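ABC transporter sugar binding protein (Xanthomonas axonopodis pv. citri, PDB 3UOR) probably binds maltose or a related sugar outside the inner membrane, as the substrate-binding component of an ABC transporter. Local coordinates at residues R150-R155 / P278-N283; D213-F218 / K415-F420; E378-E383 / Q407-I412. All blocks are in the same frame, centred on the assembly; numbering follows the deposited sequence.

Contact 1. Residues R150-R155 / P278-N283; sequences RKDLLR and PGMEGN
K151 lays its side chain along the backbone of G282 and N283, with CB 3.3 Å from N283 O and CD 3.4 Å from G282 O. CG sits opposite the carbonyl carbon (chi1 -66°) and the chain beyond it is extended, which carries the methylenes past both carbonyls. The same N283 O accepts the bond that crosses the contact, from K151 N at 2.7 Å; the donor stands above the carbonyl plane rather than on a lone pair. D152 brings CB to 3.8 Å from N283 OD1. Its chi1 of 54° turns the carboxylate back to R150, whose guanidinium grips it side-on: R150 NE meets D152 OD1 at 3.1 Å, and R150 NH2 reaches D152 OD2 at 2.8 Å in the guanidinium plane. A further bond, from R150 NH1 to F254 O, helps fix that guanidinium, and L153 CD2 covers one face. Farther out, N283 OD1 lies at the edge of the R155 guanidinium, 3.7 Å from R155 NH2. The arrangement is a strand-to-helix connection of the alpha/beta fold: R150 ends the long strand 134-150 and N-caps helix 151-156, beside the type II beta turn M280-N283 that leads into the antiparallel neighbouring strand 284-287.

Contact 2. Residues D213-F218 / K415-F420; sequences DNYGNF and KRRWIF
N214 O receives R417 NH1 at 2.9 Å, nearly in line with the carbonyl bond (C=O...N angle 171°) and close to the guanidinium plane. R417 CG is anti to the backbone N, and the chain bends at chi3 (58°), which brings the guanidinium back to this carbonyl while NH2 bonds D410 O on helix 398-412. On the way, R417 CD crosses one face of the Y215 ring, 3.3 Å from Y215 CZ. The ring and guanidinium planes are only 19° apart. The foot of the same arginine packs on N214, with N214 CB 3.9 Å from R417 CB. N214 and Y215 both face R210, a classic beta bulge in the small hairpin of strands 209-210 and 215-216. Beyond N214 CB, one end of the amide sits over a face of the F420 ring, off its centre and with the amide plane steeply inclined to it; that ring also meets H212. R416, extended from CG to NE, runs alongside the turn: R416 NE is 3.0 Å from D213 O, and its NH2 is hydrogen-bonded to H212 O. The D213 carboxylate forms a salt bridge with R207; D213 CB lies 3.7 Å from R416 NH2. Neutral main-chain carbonyls rather than carboxylates thus receive the decided bonds of R416 and R417 here, alongside packing on the Y215 and F420 rings.

Contact 3. Residues E378-E383 / Q407-I412; sequences ERIVQE and QRVDEI
I380 and V409 make the close-packed, buried side of this contact, their side chains crossing at about a right angle. I380 CD1 lies 3.9 Å from V409 CG1, and I380 CG2 is equally near V409 CG2, so both branches of the valine are used. F218 touches both residues from a neighbouring loop and extends the apolar patch. I412 stands one turn further along helix 398-412: CG2, anti to its backbone N, comes to 4.1 Å from I380 CG1, while CD1 points on to E383 CG at 3.6 Å. The two helices, 377-394 and 398-412, form an antiparallel alpha-alpha hairpin closed by a short connection; their segments run at 163° with axes 9.8 Å apart. The more exposed side is more polar: contacts there are few, and the charged ends are not paired across the helices. R379, bent at chi3 (77°), spreads its guanidinium against I412 so that CG2 stands over the centre of one face, 3.8 Å from R379 NH1. Here the arginine serves as a flat lid on an aliphatic branch. At the other end of the contact E383 lays OE1 3.8 Å from R408 CG, against the aliphatic part of the arginine. The R408 chain then leads away from helix 377-394, leaving R408 NE 5.6 Å from E383 OE1, too far for a salt bridge; any electrostatic attraction would be weak and long-range.

In the fold
Contacts 2 and 3 form one neighbourhood, their centres about 10 Å apart, whereas the centre of contact 1 is about 48 Å from that of contact 2 and 41 Å from that of contact 3, on the opposite side of the chain's centre. D410 joins the near pair, with OD1 probably bonded to G216 N. Helices 398-412 and 414-422 follow each other, so the C-terminal helices pack on 213-218 from mid-chain. Contact 1 closes before contact 3 opens, but its segments alternate with those of contact 2. The chain thus returns to two distant regions, and in one of them its C-terminal helices are packed against a segment from mid-chain.

Contact 1. Residues R150-R155 / P278-N283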
# COMPACT_ATOMS: atom_id res chain seq x y z
N ARG A 150 -1.84 13.30 -16.83
CA ARG A 150 -1.34 14.28 -17.79
C ARG A 150 -2.20 15.54 -17.71
O ARG A 150 -3.38 15.53 -18.10
CB ARG A 150 -1.37 13.71 -19.20
CG ARG A 150 -0.38 12.56 -19.44
CD ARG A 150 0.96 13.09 -19.93
NE ARG A 150 0.80 13.99 -21.09
CZ ARG A 150 0.81 13.58 -22.36
NH1 ARG A 150 0.98 12.30 -22.65
NH2 ARG A 150 0.67 14.46 -23.35
N LYS A 151 -1.62 16.62 -17.19
CA LYS A 151 -2.32 17.89 -17.03
C LYS A 151 -2.80 18.45 -18.37
O LYS A 151 -3.95 18.90 -18.49
CB LYS A 151 -1.42 18.93 -16.35
CG LYS A 151 -1.06 18.59 -14.93
CD LYS A 151 -0.20 19.69 -14.29
CE LYS A 151 0.19 19.31 -12.86
NZ LYS A 151 1.15 20.27 -12.24
N ASP A 152 -1.92 18.44 -19.35
CA ASP A 152 -2.27 18.89 -20.69
C ASP A 152 -3.46 18.10 -21.26
O ASP A 152 -4.42 18.69 -21.73
CB ASP A 152 -1.05 18.82 -21.62
CG ASP A 152 -0.41 17.44 -21.64
OD1 ASP A 152 -0.67 16.64 -20.72
OD2 ASP A 152 0.37 17.16 -22.58
N LEU A 153 -3.41 16.77 -21.18
CA LEU A 153 -4.51 15.96 -21.70
C LEU A 153 -5.82 16.22 -20.94
O LEU A 153 -6.90 16.20 -21.51
CB LEU A 153 -4.16 14.47 -21.67
CG LEU A 153 -3.50 13.84 -22.91
CD1 LEU A 153 -2.39 14.71 -23.44
CD2 LEU A 153 -2.99 12.41 -22.65
N LEU A 154 -5.71 16.48 -19.64
CA LEU A 154 -6.87 16.80 -18.82
C LEU A 154 -7.50 18.12 -19.27
O LEU A 154 -8.73 18.24 -19.41
CB LEU A 154 -6.48 16.90 -17.34
CG LEU A 154 -7.62 17.23 -16.39
CD1 LEU A 154 -8.65 16.11 -16.36
CD2 LEU A 154 -7.06 17.46 -14.99
N ARG A 155 -6.64 19.12 -19.51
CA ARG A 155 -7.06 20.43 -19.99
C ARG A 155 -7.67 20.35 -21.39
O ARG A 155 -8.67 21.02 -21.69
CB ARG A 155 -5.87 21.42 -19.94
CG ARG A 155 -6.13 22.78 -20.63
CD ARG A 155 -4.98 23.77 -20.40
NE ARG A 155 -3.68 23.11 -20.26
CZ ARG A 155 -3.02 23.01 -19.11
NH1 ARG A 155 -3.54 23.55 -18.01
NH2 ARG A 155 -1.83 22.38 -19.06
N PRO A 278 11.52 16.43 -22.72
CA PRO A 278 11.84 17.86 -22.69
C PRO A 278 10.67 18.82 -22.37
O PRO A 278 10.69 19.45 -21.31
CB PRO A 278 12.37 18.10 -24.10
CG PRO A 278 13.12 16.83 -24.40
CD PRO A 278 12.44 15.71 -23.62
N GLY A 279 9.70 18.92 -23.27
CA GLY A 279 8.64 19.91 -23.09
C GLY A 279 7.63 19.63 -21.99
O GLY A 279 6.69 20.40 -21.80
N MET A 280 7.84 18.54 -21.26
CA MET A 280 6.84 17.98 -20.35
C MET A 280 7.00 18.28 -18.86
O MET A 280 6.20 17.78 -18.06
CB MET A 280 6.76 16.47 -20.52
CG MET A 280 5.97 16.03 -21.70
SD MET A 280 4.21 16.23 -21.41
CE MET A 280 3.64 14.88 -22.43
N GLU A 281 8.01 19.04 -18.48
CA GLU A 281 8.15 19.39 -17.07
C GLU A 281 6.87 20.13 -16.64
O GLU A 281 6.41 21.04 -17.35
CB GLU A 281 9.41 20.23 -16.81
CG GLU A 281 9.56 20.68 -15.35
CD GLU A 281 10.94 20.39 -14.75
OE1 GLU A 281 11.97 20.74 -15.38
OE2 GLU A 281 11.00 19.85 -13.63
N GLY A 282 6.28 19.71 -15.53
CA GLY A 282 5.07 20.34 -15.02
C GLY A 282 3.76 20.13 -15.78
O GLY A 282 2.76 20.76 -15.46
N ASN A 283 3.76 19.26 -16.79
CA ASN A 283 2.52 18.89 -17.46
C ASN A 283 1.93 17.57 -16.97
O ASN A 283 1.02 17.02 -17.59
CB ASN A 283 2.69 18.88 -18.98
CG ASN A 283 2.62 20.27 -19.57
OD1 ASN A 283 1.54 20.87 -19.65
ND2 ASN A 283 3.77 20.81 -19.97

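Contact 2. Residues D213-F218 / K415-F420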
# COMPACT_ATOMS: atom_id res chain seq x y z
N ASP A 213 -14.55 -12.18 10.67
CA ASP A 213 -13.64 -12.35 9.54
C ASP A 213 -13.48 -13.83 9.20
O ASP A 213 -12.44 -14.24 8.71
CB ASP A 213 -12.29 -11.71 9.83
CG ASP A 213 -12.36 -10.18 9.81
OD1 ASP A 213 -13.41 -9.62 9.42
OD2 ASP A 213 -11.36 -9.55 10.17
N ASN A 214 -14.54 -14.60 9.46
CA ASN A 214 -14.57 -16.02 9.17
C ASN A 214 -15.21 -16.32 7.82
O ASN A 214 -15.13 -17.44 7.36
CB ASN A 214 -15.30 -16.79 10.28
CG ASN A 214 -14.52 -16.83 11.57
OD1 ASN A 214 -13.30 -16.69 11.56
ND2 ASN A 214 -15.21 -17.01 12.68
N TYR A 215 -15.85 -15.34 7.20
CA TYR A 215 -16.48 -15.57 5.90
C TYR A 215 -16.17 -14.44 4.96
O TYR A 215 -15.95 -13.30 5.41
CB TYR A 215 -17.99 -15.66 6.02
CG TYR A 215 -18.52 -16.88 6.73
CD1 TYR A 215 -18.77 -18.05 6.03
CD2 TYR A 215 -18.79 -16.86 8.09
CE1 TYR A 215 -19.26 -19.17 6.67
CE2 TYR A 215 -19.28 -17.98 8.74
CZ TYR A 215 -19.52 -19.13 8.02
OH TYR A 215 -20.01 -20.24 8.66
N GLY A 216 -16.19 -14.71 3.67
CA GLY A 216 -16.04 -13.64 2.70
C GLY A 216 -17.29 -12.79 2.70
O GLY A 216 -18.37 -13.29 3.00
N ASN A 217 -17.17 -11.51 2.39
CA ASN A 217 -18.33 -10.65 2.29
C ASN A 217 -18.31 -9.95 0.96
O ASN A 217 -18.74 -8.80 0.87
CB ASN A 217 -18.34 -9.60 3.41
CG ASN A 217 -19.67 -8.86 3.49
OD1 ASN A 217 -20.72 -9.45 3.32
ND2 ASN A 217 -19.61 -7.56 3.76
N PHE A 218 -17.83 -10.63 -0.07
CA PHE A 218 -17.76 -10.05 -1.40
C PHE A 218 -19.14 -9.96 -2.05
O PHE A 218 -19.35 -9.17 -2.98
CB PHE A 218 -16.72 -10.76 -2.26
CG PHE A 218 -15.31 -10.57 -1.76
CD1 PHE A 218 -14.52 -9.54 -2.23
CD2 PHE A 218 -14.80 -11.40 -0.77
CE1 PHE A 218 -13.22 -9.34 -1.76
CE2 PHE A 218 -13.51 -11.22 -0.29
CZ PHE A 218 -12.72 -10.18 -0.78
N LYS A 415 -10.01 -23.07 7.87
CA LYS A 415 -9.26 -23.45 9.08
C LYS A 415 -9.49 -22.41 10.19
O LYS A 415 -9.78 -22.75 11.33
CB LYS A 415 -7.78 -23.57 8.77
CG LYS A 415 -6.93 -23.93 9.97
CD LYS A 415 -5.48 -24.01 9.54
CE LYS A 415 -4.58 -24.45 10.68
NZ LYS A 415 -3.18 -24.71 10.21
N ARG A 416 -9.36 -21.14 9.82
CA ARG A 416 -9.64 -20.05 10.76
C ARG A 416 -11.04 -20.21 11.36
O ARG A 416 -11.19 -20.20 12.57
CB ARG A 416 -9.55 -18.69 10.04
CG ARG A 416 -10.01 -17.50 10.91
CD ARG A 416 -10.06 -16.19 10.11
NE ARG A 416 -10.64 -15.14 10.93
CZ ARG A 416 -9.94 -14.42 11.81
NH1 ARG A 416 -8.64 -14.64 11.97
NH2 ARG A 416 -10.54 -13.49 12.53
N ARG A 417 -12.06 -20.34 10.52
CA ARG A 417 -13.43 -20.50 11.00
C ARG A 417 -13.60 -21.72 11.91
O ARG A 417 -14.33 -21.66 12.89
CB ARG A 417 -14.38 -20.60 9.81
CG ARG A 417 -15.86 -20.70 10.14
CD ARG A 417 -16.67 -20.56 8.86
NE ARG A 417 -16.31 -21.57 7.88
CZ ARG A 417 -15.69 -21.34 6.73
NH1 ARG A 417 -15.36 -20.11 6.36
NH2 ARG A 417 -15.42 -22.36 5.93
N TRP A 418 -12.91 -22.82 11.60
CA TRP A 418 -13.03 -24.05 12.37
C TRP A 418 -12.42 -23.91 13.75
O TRP A 418 -12.99 -24.33 14.76
CB TRP A 418 -12.32 -25.19 11.64
CG TRP A 418 -12.15 -26.43 12.46
CD1 TRP A 418 -11.04 -26.80 13.19
CD2 TRP A 418 -13.12 -27.47 12.64
NE1 TRP A 418 -11.27 -28.03 13.80
CE2 TRP A 418 -12.53 -28.45 13.48
CE3 TRP A 418 -14.42 -27.67 12.18
CZ2 TRP A 418 -13.21 -29.60 13.86
CZ3 TRP A 418 -15.09 -28.81 12.55
CH2 TRP A 418 -14.48 -29.77 13.38
N ILE A 419 -11.22 -23.35 13.79
CA ILE A 419 -10.60 -23.04 15.06
C ILE A 419 -11.52 -22.16 15.91
O ILE A 419 -11.64 -22.36 17.11
CB ILE A 419 -9.26 -22.35 14.85
CG1 ILE A 419 -8.23 -23.35 14.30
CG2 ILE A 419 -8.78 -21.71 16.16
CD1 ILE A 419 -6.94 -22.69 13.81
N PHE A 420 -12.19 -21.20 15.29
CA PHE A 420 -13.11 -20.31 16.00
C PHE A 420 -14.28 -21.09 16.59
O PHE A 420 -14.68 -20.86 17.72
CB PHE A 420 -13.64 -19.23 15.05
CG PHE A 420 -14.68 -18.33 15.67
CD1 PHE A 420 -16.03 -18.56 15.46
CD2 PHE A 420 -14.30 -17.25 16.45
CE1 PHE A 420 -17.00 -17.74 16.02
CE2 PHE A 420 -15.26 -16.42 17.03
CZ PHE A 420 -16.61 -16.67 16.81

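Contact 3. Residues E378-E383 / Q407-I412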
# COMPACT_ATOMS: atom_id res chain seq x y z
N GLU A 378 -3.58 -12.30 1.83
CA GLU A 378 -2.94 -12.29 0.51
C GLU A 378 -3.56 -13.30 -0.45
O GLU A 378 -3.77 -12.98 -1.61
CB GLU A 378 -1.43 -12.52 0.62
CG GLU A 378 -0.68 -11.25 0.97
CD GLU A 378 0.83 -11.39 0.76
OE1 GLU A 378 1.47 -12.19 1.48
OE2 GLU A 378 1.37 -10.68 -0.12
N ARG A 379 -3.86 -14.51 0.02
CA ARG A 379 -4.55 -15.49 -0.80
C ARG A 379 -5.91 -14.93 -1.25
O ARG A 379 -6.29 -15.03 -2.41
CB ARG A 379 -4.78 -16.78 -0.01
CG ARG A 379 -3.51 -17.60 0.23
CD ARG A 379 -3.70 -18.62 1.36
NE ARG A 379 -4.45 -19.80 0.93
CZ ARG A 379 -5.05 -20.64 1.77
NH1 ARG A 379 -5.00 -20.41 3.08
NH2 ARG A 379 -5.71 -21.71 1.30
N ILE A 380 -6.62 -14.32 -0.33
CA ILE A 380 -7.92 -13.77 -0.64
C ILE A 380 -7.88 -12.75 -1.79
O ILE A 380 -8.68 -12.85 -2.73
CB ILE A 380 -8.59 -13.21 0.63
CG1 ILE A 380 -8.97 -14.38 1.54
CG2 ILE A 380 -9.80 -12.35 0.27
CD1 ILE A 380 -9.28 -13.98 2.98
N VAL A 381 -6.96 -11.79 -1.76
CA VAL A 381 -6.95 -10.80 -2.83
C VAL A 381 -6.49 -11.38 -4.14
O VAL A 381 -6.88 -10.88 -5.18
CB VAL A 381 -6.16 -9.49 -2.55
CG1 VAL A 381 -6.79 -8.71 -1.45
CG2 VAL A 381 -4.72 -9.76 -2.26
N GLN A 382 -5.65 -12.42 -4.10
CA GLN A 382 -5.34 -13.14 -5.33
C GLN A 382 -6.59 -13.74 -5.96
O GLN A 382 -6.77 -13.66 -7.16
CB GLN A 382 -4.26 -14.21 -5.13
CG GLN A 382 -2.84 -13.64 -4.90
CD GLN A 382 -2.48 -12.48 -5.84
OE1 GLN A 382 -2.88 -12.46 -7.01
NE2 GLN A 382 -1.72 -11.52 -5.33
N GLU A 383 -7.46 -14.37 -5.17
CA GLU A 383 -8.73 -14.87 -5.71
C GLU A 383 -9.56 -13.71 -6.26
O GLU A 383 -10.12 -13.80 -7.35
CB GLU A 383 -9.55 -15.62 -4.67
CG GLU A 383 -8.88 -16.89 -4.15
CD GLU A 383 -8.71 -17.92 -5.25
OE1 GLU A 383 -9.60 -18.00 -6.13
OE2 GLU A 383 -7.70 -18.64 -5.23
N GLN A 407 -17.38 -18.19 -2.25
CA GLN A 407 -17.14 -19.62 -2.12
C GLN A 407 -15.65 -19.88 -1.96
O GLN A 407 -15.26 -20.61 -1.08
CB GLN A 407 -17.66 -20.43 -3.32
CG GLN A 407 -19.16 -20.54 -3.43
CD GLN A 407 -19.59 -21.42 -4.60
OE1 GLN A 407 -20.43 -21.03 -5.42
NE2 GLN A 407 -19.00 -22.62 -4.69
N ARG A 408 -14.83 -19.30 -2.83
CA ARG A 408 -13.38 -19.49 -2.72
C ARG A 408 -12.88 -18.96 -1.38
O ARG A 408 -12.07 -19.60 -0.71
CB ARG A 408 -12.64 -18.81 -3.88
CG ARG A 408 -12.98 -19.39 -5.28
CD ARG A 408 -12.73 -20.92 -5.36
NE ARG A 408 -13.86 -21.59 -6.01
CZ ARG A 408 -14.67 -22.46 -5.42
NH1 ARG A 408 -14.47 -22.80 -4.17
NH2 ARG A 408 -15.68 -22.99 -6.09
N VAL A 409 -13.35 -17.79 -0.98
CA VAL A 409 -12.84 -17.17 0.25
C VAL A 409 -13.27 -17.97 1.48
O VAL A 409 -12.48 -18.20 2.39
CB VAL A 409 -13.24 -15.68 0.36
CG1 VAL A 409 -12.81 -15.08 1.72
CG2 VAL A 409 -12.60 -14.90 -0.81
N ASP A 410 -14.51 -18.46 1.47
CA ASP A 410 -14.99 -19.32 2.54
C ASP A 410 -14.16 -20.60 2.70
O ASP A 410 -13.96 -21.06 3.83
CB ASP A 410 -16.48 -19.65 2.32
CG ASP A 410 -17.37 -18.44 2.56
OD1 ASP A 410 -16.84 -17.41 3.00
OD2 ASP A 410 -18.59 -18.51 2.34
N GLU A 411 -13.68 -21.17 1.59
CA GLU A 411 -12.74 -22.30 1.67
C GLU A 411 -11.40 -21.87 2.26
O GLU A 411 -10.87 -22.52 3.17
CB GLU A 411 -12.54 -22.95 0.29
CG GLU A 411 -13.84 -23.39 -0.30
CD GLU A 411 -13.70 -23.92 -1.71
OE1 GLU A 411 -12.64 -23.67 -2.33
OE2 GLU A 411 -14.67 -24.57 -2.18
N ILE A 412 -10.85 -20.78 1.74
CA ILE A 412 -9.59 -20.26 2.28
C ILE A 412 -9.67 -20.04 3.81
O ILE A 412 -8.74 -20.37 4.56
CB ILE A 412 -9.17 -18.97 1.55
CG1 ILE A 412 -8.77 -19.30 0.11
CG2 ILE A 412 -8.05 -18.27 2.29
CD1 ILE A 412 -8.71 -18.12 -0.80